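PDB 3RJX: endoglucanase FnCel5A from Fervidobacterium nodosum, which probably hydrolyses internal beta-1,4-glucosidic bonds of cellulose and related beta-glucans. Local coordinates for residues 26-31 with 291-296. Numbering follows the deposited sequence.
Sequences MGNALE and AYWEFC
Met26 and Phe295 form the tightly packed side of this contact. Their side chains run side by side, and Met26 CE lies 3.8 Å from Phe295 CD2. Met26 SD meets the Phe295 ring obliquely, 4.9 Å from its centroid, a Met-aromatic contact. Tyr46 of helix 45-53 packs on both residues. Gly27 CA lies 4.0 Å from Trp293 CH2. Glu31 OE2 reaches the edge of the same indole, near the ring plane, 3.6 Å from Trp293 CH2. Glu31 OE2 also accepts a 2.7 Å hydrogen bond from Asn28 N, from above the carboxylate plane.

The Asn28 side is looser and bridged by water. Asn28 CG lies anti to the carbonyl carbon (chi1 -77°), with ND2 3.4 Å from Glu294 OE1 at a poor angle for a bond. One water lies within hydrogen-bonding distance of Gly27 O and Glu294 OE1, and accepts from Cys296 N. A second accepts from Trp293 NE1 and weakly from Asn28 ND2, and donates to Glu294 OE2, which Phe299 N also bonds. With an alanine here instead of Asn28, the second water would probably lose its weak amide donor. A cis peptide joins Trp293 to Glu294. Such a cis bond after strand 289-292, beside the loop that follows strand 22-25, is characteristic of the family 5 TIM barrel.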
# COMPACT_ATOMS: atom_id res chain seq x y z
N MET A 26 6.38 -3.75 -3.04
CA MET A 26 7.57 -3.67 -3.91
C MET A 26 8.19 -2.27 -3.86
O MET A 26 8.14 -1.51 -4.81
CB MET A 26 7.16 -4.00 -5.34
CG MET A 26 8.30 -4.38 -6.27
SD MET A 26 9.30 -5.76 -5.64
CE MET A 26 10.87 -4.85 -5.68
N GLY A 27 8.76 -1.92 -2.72
CA GLY A 27 9.05 -0.54 -2.42
C GLY A 27 10.33 0.02 -3.00
O GLY A 27 11.26 -0.75 -3.34
N ASN A 28 10.36 1.37 -3.10
CA ASN A 28 11.53 2.17 -3.55
C ASN A 28 11.86 2.01 -5.03
O ASN A 28 12.99 2.32 -5.43
CB ASN A 28 12.80 1.77 -2.80
CG ASN A 28 12.89 2.31 -1.37
OD1 ASN A 28 14.00 2.46 -0.85
ND2 ASN A 28 11.75 2.57 -0.73
N ALA A 29 10.92 1.50 -5.82
CA ALA A 29 11.19 1.19 -7.21
C ALA A 29 10.44 2.13 -8.16
O ALA A 29 10.97 3.18 -8.53
CB ALA A 29 10.87 -0.25 -7.51
N LEU A 30 9.21 1.78 -8.56
CA LEU A 30 8.52 2.60 -9.58
C LEU A 30 7.93 3.93 -9.04
O LEU A 30 7.43 4.78 -9.83
CB LEU A 30 7.45 1.79 -10.27
CG LEU A 30 7.89 0.71 -11.22
CD1 LEU A 30 6.84 -0.46 -11.29
CD2 LEU A 30 8.25 1.28 -12.62
N GLU A 31 8.00 4.11 -7.71
CA GLU A 31 7.60 5.39 -7.05
C GLU A 31 8.76 6.32 -6.83
O GLU A 31 8.57 7.43 -6.32
CB GLU A 31 6.82 5.16 -5.74
CG GLU A 31 7.67 4.87 -4.45
CD GLU A 31 8.08 3.42 -4.32
OE1 GLU A 31 8.34 2.76 -5.34
OE2 GLU A 31 8.18 2.94 -3.19
N ALA A 291 -0.05 -6.16 4.06
CA ALA A 291 1.05 -6.13 3.12
C ALA A 291 2.19 -5.39 3.81
O ALA A 291 2.01 -4.27 4.30
CB ALA A 291 0.65 -5.45 1.84
N TYR A 292 3.34 -6.07 3.86
CA TYR A 292 4.48 -5.62 4.64
C TYR A 292 5.26 -4.62 3.81
O TYR A 292 5.43 -4.77 2.59
CB TYR A 292 5.35 -6.84 5.09
CG TYR A 292 6.61 -6.44 5.82
CD1 TYR A 292 6.62 -6.28 7.23
CD2 TYR A 292 7.78 -6.17 5.10
CE1 TYR A 292 7.80 -5.86 7.90
CE2 TYR A 292 8.95 -5.75 5.76
CZ TYR A 292 8.95 -5.59 7.12
OH TYR A 292 10.11 -5.17 7.69
N TRP A 293 5.73 -3.58 4.48
CA TRP A 293 6.54 -2.56 3.85
C TRP A 293 7.97 -2.77 4.34
O TRP A 293 8.27 -2.41 5.49
CB TRP A 293 6.05 -1.19 4.30
CG TRP A 293 6.92 -0.15 3.70
CD1 TRP A 293 8.07 0.38 4.25
CD2 TRP A 293 6.78 0.44 2.40
NE1 TRP A 293 8.64 1.29 3.38
CE2 TRP A 293 7.89 1.33 2.23
CE3 TRP A 293 5.85 0.30 1.36
CZ2 TRP A 293 8.08 2.08 1.06
CZ3 TRP A 293 6.04 1.04 0.19
CH2 TRP A 293 7.14 1.93 0.06
N GLU A 294 8.89 -3.31 3.52
CA GLU A 294 8.83 -3.47 2.07
C GLU A 294 9.75 -4.68 1.76
O GLU A 294 10.33 -5.28 2.68
CB GLU A 294 9.47 -2.23 1.46
CG GLU A 294 10.96 -2.28 1.84
CD GLU A 294 11.76 -1.09 1.44
OE1 GLU A 294 11.66 -0.71 0.25
OE2 GLU A 294 12.51 -0.56 2.29
N PHE A 295 9.95 -4.99 0.48
CA PHE A 295 10.65 -6.22 0.06
C PHE A 295 12.17 -6.26 0.27
O PHE A 295 12.72 -7.25 0.77
CB PHE A 295 10.36 -6.45 -1.41
CG PHE A 295 11.06 -7.63 -2.02
CD1 PHE A 295 10.83 -8.93 -1.55
CD2 PHE A 295 11.90 -7.46 -3.11
CE1 PHE A 295 11.46 -10.02 -2.12
CE2 PHE A 295 12.54 -8.57 -3.71
CZ PHE A 295 12.32 -9.85 -3.20
N CYS A 296 12.86 -5.23 -0.18
CA CYS A 296 14.28 -5.13 0.04
C CYS A 296 14.49 -3.69 0.48
O CYS A 296 13.53 -3.04 0.87
CB CYS A 296 15.02 -5.47 -1.24
SG CYS A 296 14.29 -4.67 -2.72
O HOH W 1 11.50 -2.97 -1.56
O HOH W 2 11.64 2.09 2.63